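Probable tagatose 6-phosphate kinase (Sinorhizobium meliloti, PDB 3TXV) probably acts in carbohydrate metabolism as a tagatose-6-phosphate kinase, and is a member of the GatZ/KbaZ-like family of tagatose-bisphosphate aldolase subunits. Local coordinates at residues 32-41 against 412-423. Residues are numbered along the deposited sequence; the frame is centred on the assembly and turned at random.
Sequences LVIEAAMLRA and LAAVDAVLQDYF
Arg40 is the main knob of this contact: it fits a hollow on helix 412-423 walled by Asp416, Leu419, Gln420 and Phe423. Its CG lies anti to the backbone N (chi1 159°), and the chain then bends at chi2 and chi3. This lays CG over one face of the Phe423 ring and brings the guanidinium edge to the Asp416 carboxylate. A salt bridge joins them, with Arg40 NH2 modelled 2.6 Å from Asp416 OD2, though the position of NH2 is uncertain. Gln420 CA stands over the centre of one guanidinium face, 4.0 Å above its plane. With an alanine at this position, Asp416 would probably lose this charge partner and a gap would open beside Phe423. In the middle, Val415 and Leu419 are the bumps and Ala36 and Ala37 the hollow. Leu419 CD1 pushes in beside Ala36 O and Ala37, 3.9 Å from Ala37 CB. Val415 CB meets Ala36 CB at 3.8 Å. Small alanines here are consistent with an axis approach of 9.2 Å, crossing at -55°. At one end Leu412 CD1 meets Leu32 CD2 at 3.6 Å. Helix 407-424 thus packs on helix 31-43, which follows the first strand of the (beta/alpha)8, or TIM, barrel. Leu419 also touches Ile26 of strand 23-26 and Leu292 of helix 290-310, while Met38 faces helix 68-81.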
loop_
_atom_site.group_PDB
_atom_site.type_symbol
_atom_site.label_atom_id
_atom_site.label_comp_id
_atom_site.label_asym_id
_atom_site.label_seq_id
_atom_site.Cartn_x
_atom_site.Cartn_y
_atom_site.Cartn_z
ATOM N N LEU A 32 8.749 8.848 -4.456
ATOM C CA LEU A 32 9.930 8.524 -3.679
ATOM C C LEU A 32 9.842 7.187 -2.980
ATOM O O LEU A 32 10.858 6.521 -2.830
ATOM C CB LEU A 32 10.260 9.600 -2.678
ATOM C CG LEU A 32 10.812 10.870 -3.297
ATOM C CD1 LEU A 32 10.617 12.035 -2.316
ATOM C CD2 LEU A 32 12.287 10.710 -3.681
ATOM N N VAL A 33 8.654 6.778 -2.541
ATOM C CA VAL A 33 8.524 5.431 -1.983
ATOM C C VAL A 33 8.759 4.385 -3.097
ATOM O O VAL A 33 9.450 3.399 -2.894
ATOM C CB VAL A 33 7.164 5.177 -1.250
ATOM C CG1 VAL A 33 7.047 3.700 -0.789
ATOM C CG2 VAL A 33 6.999 6.100 -0.079
ATOM N N ILE A 34 8.222 4.612 -4.282
ATOM C CA ILE A 34 8.456 3.650 -5.334
ATOM C C ILE A 34 9.972 3.531 -5.639
ATOM O O ILE A 34 10.529 2.415 -5.592
ATOM C CB ILE A 34 7.604 3.962 -6.583
ATOM C CG1 ILE A 34 6.147 3.590 -6.311
ATOM C CG2 ILE A 34 8.096 3.169 -7.789
ATOM C CD1 ILE A 34 5.170 4.569 -6.900
ATOM N N GLU A 35 10.618 4.676 -5.921
ATOM C CA GLU A 35 12.064 4.775 -6.144
ATOM C C GLU A 35 12.803 4.032 -5.056
ATOM O O GLU A 35 13.700 3.246 -5.335
ATOM C CB GLU A 35 12.475 6.244 -6.157
ATOM C CG GLU A 35 13.993 6.580 -6.335
ATOM C CD GLU A 35 14.195 8.070 -6.692
ATOM O OE1 GLU A 35 13.178 8.790 -6.911
ATOM O OE2 GLU A 35 15.350 8.529 -6.781
ATOM N N ALA A 36 12.400 4.262 -3.813
ATOM C CA ALA A 36 13.032 3.624 -2.666
ATOM C C ALA A 36 12.777 2.120 -2.597
ATOM O O ALA A 36 13.661 1.338 -2.247
ATOM C CB ALA A 36 12.574 4.295 -1.401
ATOM N N ALA A 37 11.566 1.719 -2.935
ATOM C CA ALA A 37 11.237 0.308 -3.006
ATOM C C ALA A 37 12.062 -0.343 -4.064
ATOM O O ALA A 37 12.616 -1.399 -3.843
ATOM C CB ALA A 37 9.757 0.091 -3.279
HETATM N N MSE A 38 12.150 0.274 -5.221
HETATM C CA MSE A 38 12.970 -0.313 -6.257
HETATM C C MSE A 38 14.428 -0.471 -5.774
HETATM O O MSE A 38 14.939 -1.576 -5.747
HETATM C CB MSE A 38 12.855 0.475 -7.560
HETATM C CG MSE A 38 11.585 0.204 -8.359
HETATM SE SE MSE A 38 11.378 1.749 -9.448
HETATM C CE MSE A 38 10.198 1.180 -10.864
ATOM N N LEU A 39 15.063 0.616 -5.327
ATOM C CA LEU A 39 16.455 0.583 -4.864
ATOM C C LEU A 39 16.768 -0.550 -3.896
ATOM O O LEU A 39 17.846 -1.146 -3.959
ATOM C CB LEU A 39 16.892 1.931 -4.273
ATOM C CG LEU A 39 17.094 3.098 -5.272
ATOM C CD1 LEU A 39 17.487 4.396 -4.590
ATOM C CD2 LEU A 39 18.109 2.777 -6.383
ATOM N N ARG A 40 15.843 -0.868 -3.003
ATOM C CA ARG A 40 16.089 -1.954 -2.074
ATOM C C ARG A 40 16.018 -3.299 -2.793
ATOM O O ARG A 40 16.925 -4.139 -2.646
ATOM C CB ARG A 40 15.136 -1.874 -0.884
ATOM C CG ARG A 40 14.944 -3.174 -0.126
ATOM C CD ARG A 40 16.178 -3.637 0.565
ATOM N NE ARG A 40 16.802 -2.530 1.272
ATOM C CZ ARG A 40 17.688 -2.667 2.251
ATOM N NH1 ARG A 40 18.055 -3.872 2.656
ATOM N NH2 ARG A 40 18.200 -1.593 2.833
ATOM N N ALA A 41 14.958 -3.513 -3.574
ATOM C CA ALA A 41 14.871 -4.708 -4.403
ATOM C C ALA A 41 16.172 -4.928 -5.194
ATOM O O ALA A 41 16.744 -6.016 -5.154
ATOM C CB ALA A 41 13.692 -4.630 -5.324
ATOM N N LEU A 412 15.048 8.987 1.065
ATOM C CA LEU A 412 15.107 7.538 0.740
ATOM C C LEU A 412 15.540 6.698 1.937
ATOM O O LEU A 412 14.996 5.644 2.213
ATOM C CB LEU A 412 16.079 7.258 -0.388
ATOM C CG LEU A 412 15.778 7.457 -1.879
ATOM C CD1 LEU A 412 14.473 8.238 -2.184
ATOM C CD2 LEU A 412 17.009 8.120 -2.563
ATOM N N ALA A 413 16.527 7.196 2.660
ATOM C CA ALA A 413 17.085 6.515 3.819
ATOM C C ALA A 413 16.040 6.212 4.840
ATOM O O ALA A 413 16.091 5.147 5.432
ATOM C CB ALA A 413 18.162 7.362 4.446
ATOM N N ALA A 414 15.110 7.151 5.046
ATOM C CA ALA A 414 13.971 6.938 5.956
ATOM C C ALA A 414 13.088 5.808 5.428
ATOM O O ALA A 414 12.889 4.811 6.128
ATOM C CB ALA A 414 13.168 8.214 6.154
ATOM N N VAL A 415 12.609 5.931 4.185
ATOM C CA VAL A 415 11.805 4.867 3.576
ATOM C C VAL A 415 12.484 3.476 3.706
ATOM O O VAL A 415 11.886 2.507 4.226
ATOM C CB VAL A 415 11.423 5.184 2.093
ATOM C CG1 VAL A 415 10.277 4.336 1.663
ATOM C CG2 VAL A 415 11.029 6.636 1.954
ATOM N N ASP A 416 13.742 3.416 3.256
ATOM C CA ASP A 416 14.553 2.194 3.212
ATOM C C ASP A 416 14.640 1.508 4.578
ATOM O O ASP A 416 14.648 0.297 4.665
ATOM C CB ASP A 416 15.938 2.537 2.668
ATOM C CG ASP A 416 16.654 1.340 2.077
ATOM O OD1 ASP A 416 16.230 0.854 1.004
ATOM O OD2 ASP A 416 17.659 0.897 2.660
ATOM N N ALA A 417 14.660 2.282 5.653
ATOM C CA ALA A 417 14.667 1.670 6.984
ATOM C C ALA A 417 13.425 0.786 7.262
ATOM O O ALA A 417 13.537 -0.279 7.869
ATOM C CB ALA A 417 14.879 2.717 8.070
ATOM N N VAL A 418 12.256 1.217 6.797
ATOM C CA VAL A 418 11.032 0.416 6.892
ATOM C C VAL A 418 11.183 -0.781 5.969
ATOM O O VAL A 418 11.091 -1.924 6.409
ATOM C CB VAL A 418 9.792 1.235 6.493
ATOM C CG1 VAL A 418 8.510 0.480 6.807
ATOM C CG2 VAL A 418 9.803 2.632 7.162
ATOM N N LEU A 419 11.475 -0.501 4.702
ATOM C CA LEU A 419 11.686 -1.530 3.677
ATOM C C LEU A 419 12.674 -2.634 4.007
ATOM O O LEU A 419 12.421 -3.776 3.684
ATOM C CB LEU A 419 12.126 -0.904 2.364
ATOM C CG LEU A 419 11.078 -0.164 1.556
ATOM C CD1 LEU A 419 11.648 0.060 0.182
ATOM C CD2 LEU A 419 9.769 -0.939 1.501
ATOM N N GLN A 420 13.807 -2.286 4.608
ATOM C CA GLN A 420 14.782 -3.282 5.066
ATOM C C GLN A 420 14.083 -4.392 5.839
ATOM O O GLN A 420 14.384 -5.567 5.613
ATOM C CB GLN A 420 15.872 -2.676 5.969
ATOM C CG GLN A 420 17.277 -2.542 5.354
ATOM C CD GLN A 420 18.352 -2.079 6.385
ATOM O OE1 GLN A 420 19.201 -1.198 6.105
ATOM N NE2 GLN A 420 18.306 -2.678 7.579
ATOM N N ASP A 421 13.154 -4.047 6.734
ATOM C CA ASP A 421 12.575 -5.079 7.594
ATOM C C ASP A 421 11.681 -6.035 6.816
ATOM O O ASP A 421 11.563 -7.197 7.175
ATOM C CB ASP A 421 11.818 -4.483 8.792
ATOM C CG ASP A 421 12.712 -3.634 9.707
ATOM O OD1 ASP A 421 13.890 -4.002 9.944
ATOM O OD2 ASP A 421 12.209 -2.588 10.195
ATOM N N TYR A 422 11.064 -5.550 5.746
ATOM C CA TYR A 422 10.173 -6.385 4.961
ATOM C C TYR A 422 10.969 -7.387 4.151
ATOM O O TYR A 422 10.627 -8.570 4.120
ATOM C CB TYR A 422 9.204 -5.557 4.114
ATOM C CG TYR A 422 8.096 -4.979 4.969
ATOM C CD1 TYR A 422 8.251 -3.750 5.607
ATOM C CD2 TYR A 422 6.908 -5.676 5.180
ATOM C CE1 TYR A 422 7.256 -3.219 6.410
ATOM C CE2 TYR A 422 5.895 -5.146 6.002
ATOM C CZ TYR A 422 6.083 -3.915 6.608
ATOM O OH TYR A 422 5.110 -3.367 7.418
ATOM N N PHE A 423 12.057 -6.949 3.542
ATOM C CA PHE A 423 12.868 -7.886 2.811
ATOM C C PHE A 423 13.595 -8.840 3.762
ATOM O O PHE A 423 13.840 -9.994 3.428
ATOM C CB PHE A 423 13.821 -7.159 1.881
ATOM C CG PHE A 423 13.139 -6.516 0.727
ATOM C CD1 PHE A 423 12.983 -7.200 -0.470
ATOM C CD2 PHE A 423 12.612 -5.227 0.837
ATOM C CE1 PHE A 423 12.336 -6.585 -1.554
ATOM C CE2 PHE A 423 11.951 -4.626 -0.232
ATOM C CZ PHE A 423 11.820 -5.303 -1.421
#